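Long-range contacts in PA0821 (PDB 7DRG), which probably acts as the type VI secretion immunity protein (antitoxin) that neutralises a putative VRR-NUC domain-containing nuclease effector: residues Glu31-Val37 and Lys118-Ala124; Asp192-Pro196 and His313-Arg318; Leu250-Leu254 and Leu292-Leu297; Arg286-Val291 and Arg330-Glu334. One frame throughout, in Å; residues are numbered along the deposited sequence.

Contact 1. Residues Glu31-Val37 and Lys118-Ala124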
loop_
_atom_site.group_PDB
_atom_site.type_symbol
_atom_site.label_atom_id
_atom_site.label_comp_id
_atom_site.label_asym_id
_atom_site.label_seq_id
_atom_site.Cartn_x
_atom_site.Cartn_y
_atom_site.Cartn_z
ATOM N N GLU B 31 11.091 14.208 3.347
ATOM C CA GLU B 31 12.207 15.037 3.773
ATOM C C GLU B 31 13.387 14.806 2.840
ATOM O O GLU B 31 13.376 13.907 1.995
ATOM C CB GLU B 31 12.585 14.748 5.230
ATOM C CG GLU B 31 11.566 15.292 6.213
ATOM C CD GLU B 31 11.729 14.731 7.611
ATOM O OE1 GLU B 31 12.809 14.184 7.916
ATOM O OE2 GLU B 31 10.769 14.835 8.405
ATOM N N ASP B 32 14.421 15.627 3.016
ATOM C CA ASP B 32 15.506 15.742 2.041
ATOM C C ASP B 32 16.592 14.682 2.269
ATOM O O ASP B 32 17.768 14.987 2.445
ATOM C CB ASP B 32 16.092 17.150 2.095
ATOM C CG ASP B 32 16.934 17.481 0.880
ATOM O OD1 ASP B 32 16.809 16.770 -0.139
ATOM O OD2 ASP B 32 17.723 18.448 0.950
ATOM N N TYR B 33 16.179 13.415 2.254
ATOM C CA TYR B 33 17.125 12.304 2.321
ATOM C C TYR B 33 16.455 11.087 1.704
ATOM O O TYR B 33 15.241 11.067 1.497
ATOM C CB TYR B 33 17.586 12.018 3.761
ATOM C CG TYR B 33 16.551 11.358 4.653
ATOM C CD1 TYR B 33 15.580 12.113 5.301
ATOM C CD2 TYR B 33 16.546 9.979 4.857
ATOM C CE1 TYR B 33 14.635 11.519 6.123
ATOM C CE2 TYR B 33 15.597 9.373 5.676
ATOM C CZ TYR B 33 14.637 10.153 6.305
ATOM O OH TYR B 33 13.681 9.579 7.119
ATOM N N ILE B 34 17.257 10.070 1.401
ATOM C CA ILE B 34 16.745 8.824 0.839
ATOM C C ILE B 34 16.394 7.901 2.002
ATOM O O ILE B 34 17.278 7.442 2.728
ATOM C CB ILE B 34 17.759 8.168 -0.103
ATOM C CG1 ILE B 34 18.137 9.128 -1.236
ATOM C CG2 ILE B 34 17.198 6.856 -0.643
ATOM C CD1 ILE B 34 19.267 8.614 -2.117
ATOM N N GLY B 35 15.101 7.624 2.179
ATOM C CA GLY B 35 14.674 6.813 3.305
ATOM C C GLY B 35 14.774 5.317 3.083
ATOM O O GLY B 35 14.924 4.556 4.043
ATOM N N ALA B 36 14.649 4.889 1.831
ATOM C CA ALA B 36 14.656 3.450 1.527
ATOM C C ALA B 36 15.158 3.204 0.109
ATOM O O ALA B 36 14.851 3.967 -0.739
ATOM C CB ALA B 36 13.267 2.886 1.707
ATOM N N VAL B 37 15.904 2.126 -0.090
ATOM C CA VAL B 37 16.349 1.792 -1.463
ATOM C C VAL B 37 16.185 0.290 -1.655
ATOM O O VAL B 37 16.578 -0.446 -0.813
ATOM C CB VAL B 37 17.765 2.285 -1.791
ATOM C CG1 VAL B 37 18.788 1.747 -0.831
ATOM C CG2 VAL B 37 18.149 1.958 -3.224
ATOM N N LYS B 118 24.680 10.966 1.539
ATOM C CA LYS B 118 24.686 11.492 2.894
ATOM C C LYS B 118 24.667 10.332 3.881
ATOM O O LYS B 118 24.164 9.252 3.574
ATOM C CB LYS B 118 23.482 12.408 3.110
ATOM C CG LYS B 118 23.394 13.523 2.073
ATOM C CD LYS B 118 22.494 14.666 2.517
ATOM C CE LYS B 118 21.077 14.496 2.007
ATOM N NZ LYS B 118 20.383 13.356 2.652
ATOM N N SER B 119 25.251 10.548 5.065
ATOM C CA SER B 119 25.277 9.477 6.057
ATOM C C SER B 119 23.869 9.041 6.453
ATOM O O SER B 119 23.679 7.894 6.878
ATOM C CB SER B 119 26.077 9.914 7.293
ATOM O OG SER B 119 25.460 11.026 7.931
ATOM N N ARG B 120 22.883 9.928 6.297
ATOM C CA ARG B 120 21.489 9.648 6.596
ATOM C C ARG B 120 20.800 8.853 5.492
ATOM O O ARG B 120 19.736 8.272 5.734
ATOM C CB ARG B 120 20.763 10.979 6.822
ATOM C CG ARG B 120 19.383 10.894 7.433
ATOM C CD ARG B 120 18.802 12.288 7.527
ATOM N NE ARG B 120 17.513 12.310 8.207
ATOM C CZ ARG B 120 16.742 13.386 8.279
ATOM N NH1 ARG B 120 17.136 14.515 7.705
ATOM N NH2 ARG B 120 15.580 13.333 8.915
ATOM N N ASP B 121 21.374 8.819 4.292
ATOM C CA ASP B 121 20.737 8.163 3.157
ATOM C C ASP B 121 20.843 6.647 3.253
ATOM O O ASP B 121 21.911 6.099 3.545
ATOM C CB ASP B 121 21.381 8.595 1.840
ATOM C CG ASP B 121 21.046 10.014 1.440
ATOM O OD1 ASP B 121 20.027 10.556 1.920
ATOM O OD2 ASP B 121 21.807 10.576 0.618
ATOM N N ALA B 122 19.737 5.970 2.955
ATOM C CA ALA B 122 19.808 4.556 2.606
ATOM C C ALA B 122 20.657 4.379 1.357
ATOM O O ALA B 122 20.640 5.217 0.452
ATOM C CB ALA B 122 18.407 3.989 2.372
ATOM N N GLY B 123 21.425 3.289 1.321
ATOM C CA GLY B 123 22.246 2.983 0.172
ATOM C C GLY B 123 22.071 1.531 -0.229
ATOM O O GLY B 123 21.692 0.682 0.578
ATOM N N ALA B 124 22.363 1.260 -1.501
ATOM C CA ALA B 124 22.128 -0.067 -2.059
ATOM C C ALA B 124 23.262 -1.048 -1.789
ATOM O O ALA B 124 23.042 -2.255 -1.900
ATOM C CB ALA B 124 21.883 0.039 -3.567
HETATM O O HOH W 1 18.772 15.470 5.741
#
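The start of strand 34-46, where the chain comes out of an inverse gamma turn centred on Asp32, is clasped here by the loop joining strands 109-114 and 126-131, and the two meet through Tyr33 and Arg120. The Arg120 guanidinium lies flat on one face of the Tyr33 ring, centres 4.0 Å apart and planes at 13°. Arg120 reaches it with CG anti to the backbone N (chi1 -167°) and the chain extended as far as NE, which also carries CD over the same ring. In the stacked group NH2 forms a salt bridge to Glu31 OE1, though the hydrogen bond in it is bent and weak, while NE is bonded to Ser190 and NH1 to a water that makes a long, weak bond to Asp32 O. At the far end of the ring, Tyr33 OH meets Asp194 and Asn193.

Asp121 closes the type I beta turn from Lys118. Its OD1 takes the Ile34 N-H at 2.9 Å, nearly straight, and Lys118 NZ from the opposite face of the carboxylate, so two donors hold the group's rotation; OD2 receives Lys118 N. Lys118, bent near its end, also gives NZ to Asp32 O on a lone pair in the carbonyl plane, tying the gamma turn to the same cluster. One residue on, Ala122 N bonds to Ile34 O at 2.9 Å. At the classic bulge that Gly35 and Ala36 form against Ile20, Ala122 CB sits on Ala36 CA, and past it Val37 CG1 lies 3.9 Å from Ala122 CB and 3.3 Å from Gly123 C.

Contact 2. Residues Asp192-Pro196 and His313-Arg318; sequences DNDEP and HDGELR
Asp192, in the first turn of helix 191-204, and Arg318, in the loop between helices 288-297 and 321-328, are partners in a salt-bridge network that also takes in Glu195 and Glu316. Among the charged pairs across the contact, Arg318 NH1 lies 2.8 Å from Glu195 OE1 and 3.1 Å from Asp192 OD1; both salt bridges are bent and weak as hydrogen bonds. The Glu195 carboxylate stands almost upright to the guanidinium, at 80°, and its OE1 also accepts Gly310 N. From its own loop Glu316 supplies the straighter grip: Arg318 NE and NH2 approach side-on and both bind OE2, with that oxygen in the guanidinium plane. The bend of Arg318 at chi2 (-88°) turns its head back along the loop to make this possible.

Other hydrogen bonds join in. His313 NE2 donates to Asp192 OD2 at 2.7 Å, in the imidazole plane and onto the syn lone pair, and Arg318 NH2 makes a weak bond to Asp192 O. The loop's own backbone closes on Glu316, OE2 receiving His313 N at 2.6 Å and OE1 receiving Asp314 N.

Apolar contact comes from Pro196, whose ring lies over one guanidinium face and brings CG to 3.5 Å from Glu316 CG. Pro196 CA makes a CH contact of 3.2 Å to Leu317 O, a buried carbonyl with no hydrogen-bond partner in the model.

Three carboxylates around one guanidinium would be expected to favour its charged form, while Arg318 in turn would probably offset part of the repulsion among acids gathered so closely.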
loop_
_atom_site.group_PDB
_atom_site.type_symbol
_atom_site.label_atom_id
_atom_site.label_comp_id
_atom_site.label_asym_id
_atom_site.label_seq_id
_atom_site.Cartn_x
_atom_site.Cartn_y
_atom_site.Cartn_z
ATOM N N ASP B 192 13.089 4.873 11.690
ATOM C CA ASP B 192 11.752 4.931 12.271
ATOM C C ASP B 192 10.808 5.754 11.402
ATOM O O ASP B 192 9.603 5.479 11.362
ATOM C CB ASP B 192 11.803 5.497 13.690
ATOM C CG ASP B 192 10.491 5.322 14.428
ATOM O OD1 ASP B 192 10.092 4.159 14.666
ATOM O OD2 ASP B 192 9.860 6.344 14.770
ATOM N N ASN B 193 11.335 6.762 10.696
ATOM C CA ASN B 193 10.527 7.505 9.732
ATOM C C ASN B 193 10.138 6.655 8.537
ATOM O O ASN B 193 9.160 6.969 7.847
ATOM C CB ASN B 193 11.283 8.721 9.191
ATOM C CG ASN B 193 11.593 9.750 10.250
ATOM O OD1 ASN B 193 10.969 9.781 11.309
ATOM N ND2 ASN B 193 12.554 10.620 9.955
ATOM N N ASP B 194 10.895 5.597 8.264
ATOM C CA ASP B 194 10.833 4.943 6.978
ATOM C C ASP B 194 10.305 3.521 7.025
ATOM O O ASP B 194 9.987 2.975 5.964
ATOM C CB ASP B 194 12.223 4.993 6.330
ATOM C CG ASP B 194 12.678 6.425 6.106
ATOM O OD1 ASP B 194 11.996 7.153 5.354
ATOM O OD2 ASP B 194 13.669 6.852 6.730
ATOM N N GLU B 195 10.171 2.921 8.206
ATOM C CA GLU B 195 9.441 1.661 8.313
ATOM C C GLU B 195 8.059 1.712 7.671
ATOM O O GLU B 195 7.653 0.702 7.072
ATOM C CB GLU B 195 9.319 1.236 9.783
ATOM C CG GLU B 195 10.644 0.835 10.424
ATOM C CD GLU B 195 10.478 0.306 11.837
ATOM O OE1 GLU B 195 9.452 0.620 12.477
ATOM O OE2 GLU B 195 11.376 -0.430 12.307
ATOM N N PRO B 196 7.292 2.808 7.746
ATOM C CA PRO B 196 5.997 2.809 7.049
ATOM C C PRO B 196 6.116 2.598 5.551
ATOM O O PRO B 196 5.228 1.973 4.953
ATOM C CB PRO B 196 5.422 4.191 7.387
ATOM C CG PRO B 196 6.049 4.547 8.674
ATOM C CD PRO B 196 7.441 3.996 8.610
ATOM N N HIS B 313 3.105 6.160 15.486
ATOM C CA HIS B 313 3.088 7.406 16.248
ATOM C C HIS B 313 1.843 8.242 15.973
ATOM O O HIS B 313 1.184 8.707 16.910
ATOM C CB HIS B 313 4.334 8.240 15.931
ATOM C CG HIS B 313 5.623 7.549 16.241
ATOM N ND1 HIS B 313 5.896 7.008 17.479
ATOM C CD2 HIS B 313 6.718 7.320 15.479
ATOM C CE1 HIS B 313 7.103 6.471 17.464
ATOM N NE2 HIS B 313 7.623 6.646 16.262
ATOM N N ASP B 314 1.530 8.461 14.699
ATOM C CA ASP B 314 0.466 9.373 14.289
ATOM C C ASP B 314 -0.275 8.788 13.092
ATOM O O ASP B 314 -0.491 9.447 12.074
ATOM C CB ASP B 314 1.034 10.759 13.972
ATOM C CG ASP B 314 -0.046 11.841 13.869
ATOM O OD1 ASP B 314 -1.219 11.580 14.230
ATOM O OD2 ASP B 314 0.292 12.964 13.428
ATOM N N GLY B 315 -0.663 7.519 13.207
ATOM C CA GLY B 315 -1.488 6.874 12.211
ATOM C C GLY B 315 -0.744 6.215 11.071
ATOM O O GLY B 315 -1.389 5.710 10.145
ATOM N N GLU B 316 0.585 6.199 11.099
ATOM C CA GLU B 316 1.308 5.615 9.983
ATOM C C GLU B 316 1.283 4.090 10.055
ATOM O O GLU B 316 1.060 3.488 11.111
ATOM C CB GLU B 316 2.750 6.118 9.947
ATOM C CG GLU B 316 3.641 5.554 11.030
ATOM C CD GLU B 316 3.590 6.321 12.337
ATOM O OE1 GLU B 316 2.783 7.270 12.474
ATOM O OE2 GLU B 316 4.378 5.966 13.237
ATOM N N LEU B 317 1.521 3.471 8.900
ATOM C CA LEU B 317 1.486 2.021 8.772
ATOM C C LEU B 317 2.705 1.388 9.437
ATOM O O LEU B 317 3.835 1.850 9.249
ATOM C CB LEU B 317 1.443 1.645 7.293
ATOM C CG LEU B 317 0.721 0.362 6.899
ATOM C CD1 LEU B 317 -0.774 0.533 7.099
ATOM C CD2 LEU B 317 1.041 -0.003 5.458
ATOM N N ARG B 318 2.476 0.338 10.228
ATOM C CA ARG B 318 3.558 -0.412 10.864
ATOM C C ARG B 318 3.172 -1.880 10.933
ATOM O O ARG B 318 2.047 -2.209 11.315
ATOM C CB ARG B 318 3.848 0.074 12.288
ATOM C CG ARG B 318 4.110 1.556 12.441
ATOM C CD ARG B 318 5.575 1.883 12.246
ATOM N NE ARG B 318 5.824 3.293 12.527
ATOM C CZ ARG B 318 7.028 3.827 12.684
ATOM N NH1 ARG B 318 8.114 3.068 12.601
ATOM N NH2 ARG B 318 7.147 5.125 12.934
#

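Contact 3. Residues Leu250-Leu254 and Leu292-Leu297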
loop_
_atom_site.group_PDB
_atom_site.type_symbol
_atom_site.label_atom_id
_atom_site.label_comp_id
_atom_site.label_asym_id
_atom_site.label_seq_id
_atom_site.Cartn_x
_atom_site.Cartn_y
_atom_site.Cartn_z
ATOM N N LEU B 250 13.137 -32.788 0.049
ATOM C CA LEU B 250 12.915 -31.452 -0.500
ATOM C C LEU B 250 13.087 -31.433 -2.014
ATOM O O LEU B 250 12.296 -30.800 -2.723
ATOM C CB LEU B 250 13.865 -30.442 0.149
ATOM C CG LEU B 250 13.549 -30.013 1.582
ATOM C CD1 LEU B 250 14.592 -29.019 2.070
ATOM C CD2 LEU B 250 12.149 -29.411 1.671
ATOM N N ARG B 251 14.118 -32.114 -2.526
ATOM C CA ARG B 251 14.330 -32.154 -3.969
ATOM C C ARG B 251 13.173 -32.842 -4.678
ATOM O O ARG B 251 12.919 -32.574 -5.857
ATOM C CB ARG B 251 15.660 -32.844 -4.284
ATOM C CG ARG B 251 16.880 -32.016 -3.874
ATOM C CD ARG B 251 18.175 -32.806 -3.976
ATOM N NE ARG B 251 18.632 -32.940 -5.354
ATOM C CZ ARG B 251 19.745 -33.571 -5.715
ATOM N NH1 ARG B 251 20.523 -34.129 -4.795
ATOM N NH2 ARG B 251 20.083 -33.642 -6.995
ATOM N N ALA B 252 12.443 -33.707 -3.967
ATOM C CA ALA B 252 11.237 -34.313 -4.520
ATOM C C ALA B 252 10.101 -33.308 -4.697
ATOM O O ALA B 252 9.186 -33.563 -5.487
ATOM C CB ALA B 252 10.772 -35.465 -3.626
ATOM N N GLN B 253 10.133 -32.178 -3.983
ATOM C CA GLN B 253 9.078 -31.179 -4.071
ATOM C C GLN B 253 9.469 -29.938 -4.859
ATOM O O GLN B 253 8.625 -29.057 -5.048
ATOM C CB GLN B 253 8.648 -30.734 -2.663
ATOM C CG GLN B 253 8.297 -31.859 -1.716
ATOM C CD GLN B 253 8.222 -31.388 -0.280
ATOM O OE1 GLN B 253 9.092 -31.703 0.535
ATOM N NE2 GLN B 253 7.184 -30.631 0.041
ATOM N N LEU B 254 10.719 -29.824 -5.296
ATOM C CA LEU B 254 11.215 -28.592 -5.905
ATOM C C LEU B 254 11.897 -28.925 -7.224
ATOM O O LEU B 254 13.085 -29.290 -7.232
ATOM C CB LEU B 254 12.175 -27.873 -4.961
ATOM C CG LEU B 254 11.613 -27.640 -3.556
ATOM C CD1 LEU B 254 12.749 -27.311 -2.593
ATOM C CD2 LEU B 254 10.546 -26.544 -3.558
ATOM N N LEU B 292 6.106 -22.394 -4.053
ATOM C CA LEU B 292 6.415 -23.814 -3.965
ATOM C C LEU B 292 7.410 -24.101 -2.843
ATOM O O LEU B 292 7.253 -25.078 -2.100
ATOM C CB LEU B 292 6.939 -24.314 -5.310
ATOM C CG LEU B 292 5.906 -24.326 -6.441
ATOM C CD1 LEU B 292 6.583 -24.666 -7.755
ATOM C CD2 LEU B 292 4.769 -25.306 -6.142
ATOM N N LEU B 293 8.430 -23.253 -2.683
ATOM C CA LEU B 293 9.383 -23.486 -1.607
ATOM C C LEU B 293 8.752 -23.234 -0.243
ATOM O O LEU B 293 8.994 -23.989 0.705
ATOM C CB LEU B 293 10.618 -22.610 -1.796
ATOM C CG LEU B 293 11.692 -22.824 -0.728
ATOM C CD1 LEU B 293 12.196 -24.264 -0.721
ATOM C CD2 LEU B 293 12.834 -21.879 -0.964
ATOM N N ASN B 294 7.950 -22.171 -0.121
ATOM C CA ASN B 294 7.280 -21.900 1.146
ATOM C C ASN B 294 6.371 -23.055 1.541
ATOM O O ASN B 294 6.270 -23.396 2.725
ATOM C CB ASN B 294 6.496 -20.589 1.049
ATOM C CG ASN B 294 5.660 -20.298 2.287
ATOM O OD1 ASN B 294 6.150 -19.735 3.268
ATOM N ND2 ASN B 294 4.379 -20.659 2.233
ATOM N N HIS B 295 5.705 -23.672 0.560
ATOM C CA HIS B 295 4.856 -24.823 0.854
ATOM C C HIS B 295 5.672 -25.977 1.431
ATOM O O HIS B 295 5.245 -26.630 2.391
ATOM C CB HIS B 295 4.120 -25.254 -0.414
ATOM C CG HIS B 295 3.044 -26.266 -0.172
ATOM N ND1 HIS B 295 1.825 -25.939 0.379
ATOM C CD2 HIS B 295 3.008 -27.600 -0.404
ATOM C CE1 HIS B 295 1.083 -27.026 0.476
ATOM N NE2 HIS B 295 1.776 -28.049 0.006
ATOM N N ALA B 296 6.858 -26.225 0.870
ATOM C CA ALA B 296 7.698 -27.323 1.344
ATOM C C ALA B 296 8.267 -27.065 2.735
ATOM O O ALA B 296 8.526 -28.018 3.480
ATOM C CB ALA B 296 8.843 -27.572 0.360
ATOM N N LEU B 297 8.476 -25.802 3.106
ATOM C CA LEU B 297 9.174 -25.467 4.339
ATOM C C LEU B 297 8.287 -24.877 5.426
ATOM O O LEU B 297 8.785 -24.617 6.523
ATOM C CB LEU B 297 10.319 -24.490 4.044
ATOM C CG LEU B 297 11.424 -25.010 3.126
ATOM C CD1 LEU B 297 12.542 -23.980 3.002
ATOM C CD2 LEU B 297 11.971 -26.334 3.640
HETATM O O HOH W 2 6.530 -27.563 -3.182
#
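Leu250, near the end of helix 247-251, meets helix 288-297 through its methyl groups: CD2 is 3.7 Å from Leu297 CD2 and 4.0 Å from Ala296 CB. The two leucine side chains cross at about a right angle, and Leu297 also touches Thr234 and Leu236 of strand 233-237. Further on, Gln253 N bonds back to Leu250 O. Gln253 then lays the end of its extended side chain beside the Ala296 methyl. The backbone O of Gln253 accepts from a water that also donates to Leu292 O, 2.8 Å away, bridging the two backbones where no direct hydrogen bond joins them. This is side-on packing of a helix end and the turn after it against the last turns of a second helix, beside strands 259-264 and 233-237. Leu254, with CG beside its backbone N (chi1 -52°), directs both branches at the helix: CD1 lies 3.6 Å from Leu293 CD1, and CD2 rests 3.8 Å from Leu293 CA. Phe259 and Phe261 of strand 259-264 also touch Leu254.

Contact 4. Residues Arg286-Val291 and Arg330-Glu334; sequences RPAPYV and RLDVE
Arg286 and Val333 cross at an oblique angle at the entry to helix 288-297, the valine methyl CG1 lying over one face of the guanidinium, 3.6 Å above its plane and toward the rim. The arginine CD passes 3.5 Å from Arg330 O; beyond it the bend at chi3 (-72°) brings the guanidinium to Val333. NH1 ends 3.3 Å from Asp332 O, while NH2 forms a salt bridge to Asp284.

Val291 approaches Val333 at about a right angle, its CG1 resting 3.7 Å from Val333 CG1, and Trp341 of helix 338-348 touches both valines. Leu331 meets Pro287 and Tyr290. Its CD2 lies 4.2 Å from Pro287 CD, again with the side chains crosswise, and its CD1 reaches Tyr290 CB at 4.0 Å. Pro287, the N-cap residue, thereby packs against the 330-334 loop while its own carbonyl starts the helix by accepting Val291 N.

A single water donates to Val291 O and to Leu331 O, each 2.7 Å away. The join between the loop after helix 321-328 and the start of helix 288-297 thus rests on aliphatic packing, a guanidinium with a methyl over one face, and a water that satisfies two backbone carbonyls.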
loop_
_atom_site.group_PDB
_atom_site.type_symbol
_atom_site.label_atom_id
_atom_site.label_comp_id
_atom_site.label_asym_id
_atom_site.label_seq_id
_atom_site.Cartn_x
_atom_site.Cartn_y
_atom_site.Cartn_z
ATOM N N ARG B 286 1.945 -13.423 -5.843
ATOM C CA ARG B 286 2.932 -14.283 -5.183
ATOM C C ARG B 286 3.834 -14.955 -6.218
ATOM O O ARG B 286 3.324 -15.587 -7.154
ATOM C CB ARG B 286 2.232 -15.341 -4.340
ATOM C CG ARG B 286 1.340 -14.751 -3.254
ATOM C CD ARG B 286 0.356 -15.776 -2.662
ATOM N NE ARG B 286 -0.718 -16.119 -3.600
ATOM C CZ ARG B 286 -1.817 -16.793 -3.256
ATOM N NH1 ARG B 286 -1.986 -17.187 -1.998
ATOM N NH2 ARG B 286 -2.755 -17.072 -4.163
ATOM N N PRO B 287 5.161 -14.864 -6.076
ATOM C CA PRO B 287 6.058 -15.520 -7.047
ATOM C C PRO B 287 5.933 -17.037 -6.982
ATOM O O PRO B 287 6.030 -17.631 -5.906
ATOM C CB PRO B 287 7.456 -15.062 -6.612
ATOM C CG PRO B 287 7.231 -13.875 -5.721
ATOM C CD PRO B 287 5.906 -14.103 -5.058
ATOM N N ALA B 288 5.736 -17.662 -8.146
ATOM C CA ALA B 288 5.563 -19.112 -8.181
ATOM C C ALA B 288 6.712 -19.885 -7.537
ATOM O O ALA B 288 6.431 -20.832 -6.778
ATOM C CB ALA B 288 5.344 -19.583 -9.629
ATOM N N PRO B 289 7.992 -19.573 -7.776
ATOM C CA PRO B 289 9.034 -20.373 -7.112
ATOM C C PRO B 289 8.998 -20.226 -5.598
ATOM O O PRO B 289 9.240 -21.202 -4.877
ATOM C CB PRO B 289 10.341 -19.845 -7.727
ATOM C CG PRO B 289 9.929 -19.160 -8.993
ATOM C CD PRO B 289 8.575 -18.587 -8.706
ATOM N N TYR B 290 8.669 -19.038 -5.088
ATOM C CA TYR B 290 8.611 -18.864 -3.639
ATOM C C TYR B 290 7.413 -19.591 -3.043
ATOM O O TYR B 290 7.492 -20.109 -1.926
ATOM C CB TYR B 290 8.537 -17.386 -3.264
ATOM C CG TYR B 290 9.714 -16.493 -3.632
ATOM C CD1 TYR B 290 10.681 -16.878 -4.556
ATOM C CD2 TYR B 290 9.844 -15.236 -3.033
ATOM C CE1 TYR B 290 11.739 -16.032 -4.886
ATOM C CE2 TYR B 290 10.888 -14.394 -3.352
ATOM C CZ TYR B 290 11.833 -14.793 -4.275
ATOM O OH TYR B 290 12.879 -13.943 -4.581
ATOM N N VAL B 291 6.280 -19.606 -3.757
ATOM C CA VAL B 291 5.103 -20.323 -3.265
ATOM C C VAL B 291 5.425 -21.799 -3.074
ATOM O O VAL B 291 5.066 -22.413 -2.060
ATOM C CB VAL B 291 3.919 -20.131 -4.230
ATOM C CG1 VAL B 291 2.815 -21.167 -3.955
ATOM C CG2 VAL B 291 3.386 -18.726 -4.134
ATOM N N ARG B 330 2.291 -14.915 4.118
ATOM C CA ARG B 330 1.860 -14.272 2.877
ATOM C C ARG B 330 1.971 -15.167 1.648
ATOM O O ARG B 330 1.271 -14.920 0.659
ATOM C CB ARG B 330 2.656 -12.987 2.649
ATOM C CG ARG B 330 4.119 -13.239 2.378
ATOM C CD ARG B 330 4.992 -12.013 2.632
ATOM N NE ARG B 330 6.354 -12.351 2.227
ATOM C CZ ARG B 330 7.166 -13.146 2.921
ATOM N NH1 ARG B 330 6.781 -13.646 4.090
ATOM N NH2 ARG B 330 8.366 -13.446 2.438
ATOM N N LEU B 331 2.812 -16.193 1.675
ATOM C CA LEU B 331 2.995 -17.058 0.520
ATOM C C LEU B 331 2.183 -18.350 0.590
ATOM O O LEU B 331 2.213 -19.137 -0.366
ATOM C CB LEU B 331 4.485 -17.388 0.360
ATOM C CG LEU B 331 5.437 -16.209 0.126
ATOM C CD1 LEU B 331 6.902 -16.634 0.307
ATOM C CD2 LEU B 331 5.229 -15.652 -1.263
ATOM N N ASP B 332 1.466 -18.590 1.688
ATOM C CA ASP B 332 0.753 -19.851 1.875
ATOM C C ASP B 332 -0.353 -20.031 0.840
ATOM O O ASP B 332 -1.057 -19.082 0.485
ATOM C CB ASP B 332 0.142 -19.915 3.276
ATOM C CG ASP B 332 1.169 -20.153 4.362
ATOM O OD1 ASP B 332 2.351 -20.391 4.036
ATOM O OD2 ASP B 332 0.783 -20.112 5.550
ATOM N N VAL B 333 -0.509 -21.272 0.372
ATOM C CA VAL B 333 -1.578 -21.671 -0.538
ATOM C C VAL B 333 -2.164 -22.989 -0.038
ATOM O O VAL B 333 -1.602 -23.653 0.832
ATOM C CB VAL B 333 -1.090 -21.815 -1.997
ATOM C CG1 VAL B 333 -0.549 -20.493 -2.529
ATOM C CG2 VAL B 333 -0.042 -22.906 -2.100
ATOM N N GLU B 334 -3.313 -23.363 -0.602
ATOM C CA GLU B 334 -3.925 -24.647 -0.275
ATOM C C GLU B 334 -3.202 -25.782 -0.990
ATOM O O GLU B 334 -2.726 -25.619 -2.117
ATOM C CB GLU B 334 -5.408 -24.664 -0.661
ATOM C CG GLU B 334 -6.260 -23.599 0.017
ATOM C CD GLU B 334 -6.167 -23.645 1.529
ATOM O OE1 GLU B 334 -6.038 -24.756 2.091
ATOM O OE2 GLU B 334 -6.214 -22.565 2.158
HETATM O O HOH W 3 3.219 -21.690 -0.244
#

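How the contacts relate
Contacts 1 and 2 lie together on one side of the chain, centres about 16 Å apart, and touch through Tyr33 and helix 191-204. Contacts 3 and 4, about 11 Å apart by centres, use successive parts of helix 288-297 and are linked by Asn294 and Asp332. Between contacts 1 and 3 the centres are about 37 Å apart, on opposite sides of the chain's centre. Contact 1 closes first along the chain; contact 3 lies between the two segments of contact 2, and the segments of contact 4 alternate with those of both. The dimer interface reaches contacts 2 and 4: Asp314 pairs with Arg286 of the second subunit, Leu317 packs on its Trp322, and Arg330 on its Leu317.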